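Local coordinates for leucine-rich repeat protein TpLRR (Treponema pallidum, PDB 6MLX) that is of unknown function but folds as a secreted, probably periplasmic, leucine-rich repeat solenoid of the BspA type, at residues I85-G90 with I108-S113; G166-C171 with G189-C194. One frame throughout, in Å; residues are numbered along the deposited sequence.

How the contacts relate
Each contact joins equivalent positions of two successive turns in a single-chain solenoid, and the two segments of each contact start 23 residues apart. Contact 1 pairs 85-90 with 108-113 nearer the middle of the chain, its centre about 10 Å from the chain centre; contact 2 pairs 166-171 with 189-194, about 17 Å out on the opposite side and towards the end of the chain. Their centres are 25 Å apart and their nearest atoms about 10 Å apart, so they do not touch. They differ in how backbone meets backbone: waters bridge the two segments of contact 1, whereas direct amide-to-carbonyl bonds tie the segments of contact 2.

Contact 1: residues I85-G90 with I108-S113; sequences IELPDG and IVFPRS
L87 reaches across to the next turn of the solenoid, its CD1 branch resting 3.8 Å from CD1 of I108 and touching CD1 of the F110 ring at 4.0 Å. The L87 and I108 side chains cross at a slant, while I85 and I108 run side by side in the same direction, CG2 of I85 lying 3.9 Å from CD1 of I108. With CG1 anti to the backbone N (chi1 -170°), I108 extends its CD1 to meet both I85 and L87. Such stacking of equivalent hydrophobic residues, I85 on I108, builds the core of a leucine-rich repeat solenoid. P111 points its CB toward the first segment: its CD sits against CB of L87, and its CB lies 3.7 Å from CA of D89. No direct hydrogen bond joins the segments. Instead one water takes the N-H of V109 and donates to I85 O, and a second takes the N-H of L87 (2.7 Å) and donates to V109 O, filling in where the backbones stand apart. The two segments run nearly parallel, 4° apart. E86 bonds through its backbone to V62 and L64, placing strand 84-86 beside strand 61-63, while F110 packs onward against L133 and P134 in the loop that follows strand 130-132.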
loop_
_atom_site.group_PDB
_atom_site.type_symbol
_atom_site.label_atom_id
_atom_site.label_comp_id
_atom_site.label_asym_id
_atom_site.label_seq_id
_atom_site.Cartn_x
_atom_site.Cartn_y
_atom_site.Cartn_z
ATOM N N ILE A 85 6.840 0.454 -8.338
ATOM C CA ILE A 85 7.536 1.144 -7.264
ATOM C C ILE A 85 8.364 0.105 -6.526
ATOM O O ILE A 85 7.832 -0.925 -6.088
ATOM C CB ILE A 85 6.577 1.887 -6.312
ATOM C CG1 ILE A 85 7.358 2.511 -5.150
ATOM C CG2 ILE A 85 5.456 0.967 -5.812
ATOM C CD1 ILE A 85 6.602 3.611 -4.395
ATOM N N GLU A 86 9.665 0.350 -6.417
ATOM C CA GLU A 86 10.572 -0.560 -5.738
ATOM C C GLU A 86 10.542 -0.210 -4.259
ATOM O O GLU A 86 11.013 0.861 -3.853
ATOM C CB GLU A 86 11.987 -0.458 -6.302
ATOM C CG GLU A 86 12.152 -0.987 -7.737
ATOM C CD GLU A 86 11.529 -2.366 -7.952
ATOM O OE1 GLU A 86 11.811 -3.279 -7.125
ATOM O OE2 GLU A 86 10.807 -2.550 -8.967
ATOM N N LEU A 87 9.969 -1.089 -3.470
ATOM C CA LEU A 87 9.967 -0.637 -2.091
ATOM C C LEU A 87 11.234 -1.117 -1.399
ATOM O O LEU A 87 11.736 -2.209 -1.692
ATOM C CB LEU A 87 8.742 -1.153 -1.348
ATOM C CG LEU A 87 7.407 -0.677 -1.932
ATOM C CD1 LEU A 87 6.223 -1.222 -1.146
ATOM C CD2 LEU A 87 7.362 0.845 -1.976
ATOM N N PRO A 88 11.764 -0.329 -0.481
ATOM C CA PRO A 88 12.986 -0.735 0.213
ATOM C C PRO A 88 12.717 -1.837 1.228
ATOM O O PRO A 88 11.613 -1.956 1.762
ATOM C CB PRO A 88 13.410 0.554 0.916
ATOM C CG PRO A 88 12.128 1.279 1.197
ATOM C CD PRO A 88 11.235 0.959 0.009
ATOM N N ASP A 89 13.748 -2.630 1.526
ATOM C CA ASP A 89 13.589 -3.497 2.687
ATOM C C ASP A 89 13.552 -2.725 4.005
ATOM O O ASP A 89 13.129 -3.280 5.016
ATOM C CB ASP A 89 14.680 -4.576 2.751
ATOM C CG ASP A 89 14.526 -5.477 3.981
ATOM O OD1 ASP A 89 13.366 -5.828 4.327
ATOM O OD2 ASP A 89 15.539 -5.806 4.643
ATOM N N GLY A 90 13.920 -1.452 4.042
ATOM C CA GLY A 90 13.725 -0.752 5.307
ATOM C C GLY A 90 12.282 -0.356 5.622
ATOM O O GLY A 90 12.014 0.030 6.766
ATOM N N ILE A 108 2.737 -5.017 -6.707
ATOM C CA ILE A 108 3.639 -4.421 -5.734
ATOM C C ILE A 108 4.154 -5.540 -4.841
ATOM O O ILE A 108 3.427 -6.484 -4.523
ATOM C CB ILE A 108 2.926 -3.297 -4.948
ATOM C CG1 ILE A 108 3.909 -2.498 -4.099
ATOM C CG2 ILE A 108 1.796 -3.865 -4.107
ATOM C CD1 ILE A 108 3.247 -1.294 -3.445
ATOM N N VAL A 109 5.437 -5.471 -4.504
ATOM C CA VAL A 109 6.083 -6.474 -3.670
ATOM C C VAL A 109 6.407 -5.818 -2.335
ATOM O O VAL A 109 7.185 -4.859 -2.280
ATOM C CB VAL A 109 7.351 -7.044 -4.320
ATOM C CG1 VAL A 109 7.998 -8.033 -3.375
ATOM C CG2 VAL A 109 7.041 -7.701 -5.669
ATOM N N PHE A 110 5.817 -6.321 -1.287
ATOM C CA PHE A 110 6.028 -5.713 0.023
ATOM C C PHE A 110 7.264 -6.293 0.702
ATOM O O PHE A 110 7.476 -7.504 0.675
ATOM C CB PHE A 110 4.832 -5.934 0.919
ATOM C CG PHE A 110 3.621 -5.171 0.512
ATOM C CD1 PHE A 110 3.649 -3.790 0.430
ATOM C CD2 PHE A 110 2.443 -5.833 0.228
ATOM C CE1 PHE A 110 2.526 -3.085 0.064
ATOM C CE2 PHE A 110 1.311 -5.132 -0.121
ATOM C CZ PHE A 110 1.347 -3.763 -0.209
ATOM N N PRO A 111 8.068 -5.440 1.333
ATOM C CA PRO A 111 9.289 -5.918 1.988
ATOM C C PRO A 111 8.997 -6.681 3.266
ATOM O O PRO A 111 7.976 -6.483 3.935
ATOM C CB PRO A 111 10.056 -4.629 2.299
ATOM C CG PRO A 111 9.004 -3.595 2.397
ATOM C CD PRO A 111 7.950 -3.974 1.383
ATOM N N ARG A 112 9.952 -7.545 3.622
ATOM C CA ARG A 112 9.828 -8.326 4.844
ATOM C C ARG A 112 9.784 -7.458 6.100
ATOM O O ARG A 112 9.454 -7.966 7.174
ATOM C CB ARG A 112 10.978 -9.343 4.912
ATOM C CG ARG A 112 10.886 -10.336 6.082
ATOM C CD ARG A 112 11.278 -11.732 5.644
ATOM N NE ARG A 112 11.537 -12.657 6.746
ATOM C CZ ARG A 112 12.465 -13.606 6.661
ATOM N NH1 ARG A 112 12.671 -14.444 7.669
ATOM N NH2 ARG A 112 13.197 -13.707 5.546
ATOM N N SER A 113 10.052 -6.157 5.994
ATOM C CA SER A 113 10.028 -5.274 7.147
ATOM C C SER A 113 8.686 -4.571 7.376
ATOM O O SER A 113 8.513 -3.934 8.424
ATOM C CB SER A 113 11.115 -4.214 6.998
ATOM O OG SER A 113 11.004 -3.578 5.723
HETATM O O HOH W 1 7.073 -3.600 -5.902
HETATM O O HOH W 2 9.466 -3.714 -4.104
HETATM O O HOH W 3 12.297 -7.785 1.702
#

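Contact 2: residues G166-C171 with G189-C194; sequences GLFEGC and GVFVGC
The rings of F168 and F191 lie side by side, pointing the same way, with planes only 15° apart but slid so far that they barely overlap, their centroids 5.8 Å apart. CD2 of F168 meets CE1 of F191 at 3.6 Å, an oblique approach to either ring. Each ring also has a face covered by the residue before it: CG of L167 stands over the centre of the F168 ring, and CG1 of V190 sits 3.5 Å above the centre of the F191 ring. That same V190 methyl reaches CD2 of F168, so it packs against both aromatics. Both phenylalanines set CG beside the backbone N (chi1 -59° for F168), which sends the two rings inward together. Y210 meets the F191 ring edge-to-face, and L177 of strand 176-178 packs against both phenylalanines.

The backbones repeat the same conformation, as expected of successive turns in a leucine-rich repeat solenoid: each segment has a type I turn followed by a type II turn, and glycines G170 and G193 take the positive phi of the latter. F168 N donates to V190 O in its carbonyl plane at 3.0 Å. G170 N donates more straightly to V192 O, with an N-H...O angle of 163°. V192 O also receives a CA-H contact from E169. Outside these backbone bonds, E169 lies alongside V192, its CG 4.1 Å from V192 CG1, while its extended chain carries OE1 to a salt bridge with R146. At the far end, CA of C194 makes a CA-H...O contact of 3.5 Å with C171 O.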
loop_
_atom_site.group_PDB
_atom_site.type_symbol
_atom_site.label_atom_id
_atom_site.label_comp_id
_atom_site.label_asym_id
_atom_site.label_seq_id
_atom_site.Cartn_x
_atom_site.Cartn_y
_atom_site.Cartn_z
ATOM N N GLY A 166 -14.646 -2.720 5.629
ATOM C CA GLY A 166 -14.590 -2.513 4.192
ATOM C C GLY A 166 -13.256 -2.844 3.547
ATOM O O GLY A 166 -12.917 -2.276 2.505
ATOM N N LEU A 167 -12.495 -3.762 4.158
ATOM C CA LEU A 167 -11.139 -4.047 3.683
ATOM C C LEU A 167 -11.125 -4.378 2.190
ATOM O O LEU A 167 -10.310 -3.844 1.440
ATOM C CB LEU A 167 -10.517 -5.186 4.497
ATOM C CG LEU A 167 -9.100 -5.618 4.104
ATOM C CD1 LEU A 167 -8.127 -4.461 4.248
ATOM C CD2 LEU A 167 -8.660 -6.783 4.948
ATOM N N PHE A 168 -12.044 -5.232 1.738
ATOM C CA PHE A 168 -12.119 -5.633 0.334
ATOM C C PHE A 168 -13.397 -5.140 -0.347
ATOM O O PHE A 168 -13.880 -5.756 -1.303
ATOM C CB PHE A 168 -12.001 -7.155 0.204
ATOM C CG PHE A 168 -10.720 -7.712 0.755
ATOM C CD1 PHE A 168 -9.500 -7.426 0.143
ATOM C CD2 PHE A 168 -10.731 -8.520 1.885
ATOM C CE1 PHE A 168 -8.319 -7.944 0.647
ATOM C CE2 PHE A 168 -9.544 -9.040 2.401
ATOM C CZ PHE A 168 -8.340 -8.739 1.787
ATOM N N GLU A 169 -13.957 -4.031 0.133
ATOM C CA GLU A 169 -15.164 -3.481 -0.466
ATOM C C GLU A 169 -14.932 -3.106 -1.927
ATOM O O GLU A 169 -13.976 -2.401 -2.263
ATOM C CB GLU A 169 -15.632 -2.264 0.337
ATOM C CG GLU A 169 -16.891 -1.625 -0.197
ATOM C CD GLU A 169 -17.271 -0.380 0.582
ATOM O OE1 GLU A 169 -17.349 -0.427 1.832
ATOM O OE2 GLU A 169 -17.431 0.670 -0.067
ATOM N N GLY A 170 -15.812 -3.586 -2.799
ATOM C CA GLY A 170 -15.699 -3.289 -4.210
ATOM C C GLY A 170 -14.671 -4.103 -4.964
ATOM O O GLY A 170 -14.351 -3.754 -6.103
ATOM N N CYS A 171 -14.131 -5.171 -4.364
ATOM C CA CYS A 171 -13.156 -6.028 -5.041
ATOM C C CYS A 171 -13.933 -7.103 -5.787
ATOM O O CYS A 171 -14.016 -8.263 -5.390
ATOM C CB CYS A 171 -12.162 -6.614 -4.045
ATOM S SG CYS A 171 -11.060 -5.366 -3.316
ATOM N N GLY A 189 -18.884 -4.879 6.702
ATOM C CA GLY A 189 -18.853 -4.848 5.250
ATOM C C GLY A 189 -17.519 -5.225 4.641
ATOM O O GLY A 189 -17.134 -4.656 3.615
ATOM N N VAL A 190 -16.800 -6.174 5.256
ATOM C CA VAL A 190 -15.472 -6.557 4.766
ATOM C C VAL A 190 -15.514 -6.897 3.275
ATOM O O VAL A 190 -14.692 -6.412 2.487
ATOM C CB VAL A 190 -14.915 -7.729 5.594
ATOM C CG1 VAL A 190 -13.670 -8.290 4.945
ATOM C CG2 VAL A 190 -14.617 -7.278 7.036
ATOM N N PHE A 191 -16.484 -7.729 2.866
ATOM C CA PHE A 191 -16.526 -8.308 1.526
ATOM C C PHE A 191 -17.677 -7.769 0.672
ATOM O O PHE A 191 -18.086 -8.435 -0.291
ATOM C CB PHE A 191 -16.623 -9.832 1.603
ATOM C CG PHE A 191 -15.452 -10.487 2.274
ATOM C CD1 PHE A 191 -14.227 -10.584 1.627
ATOM C CD2 PHE A 191 -15.572 -11.019 3.546
ATOM C CE1 PHE A 191 -13.145 -11.194 2.231
ATOM C CE2 PHE A 191 -14.482 -11.641 4.161
ATOM C CZ PHE A 191 -13.272 -11.728 3.501
ATOM N N VAL A 192 -18.196 -6.580 0.996
ATOM C CA VAL A 192 -19.220 -5.945 0.169
ATOM C C VAL A 192 -18.712 -5.778 -1.260
ATOM O O VAL A 192 -17.591 -5.310 -1.490
ATOM C CB VAL A 192 -19.630 -4.593 0.780
ATOM C CG1 VAL A 192 -20.390 -3.750 -0.227
ATOM C CG2 VAL A 192 -20.457 -4.799 2.057
ATOM N N GLY A 193 -19.549 -6.151 -2.231
ATOM C CA GLY A 193 -19.214 -6.031 -3.636
ATOM C C GLY A 193 -18.285 -7.095 -4.181
ATOM O O GLY A 193 -17.892 -7.004 -5.348
ATOM N N CYS A 194 -17.919 -8.102 -3.384
ATOM C CA CYS A 194 -16.990 -9.148 -3.820
ATOM C C CYS A 194 -17.775 -10.260 -4.508
ATOM O O CYS A 194 -17.969 -11.354 -3.975
ATOM C CB CYS A 194 -16.178 -9.667 -2.640
ATOM S SG CYS A 194 -14.987 -8.458 -1.979
#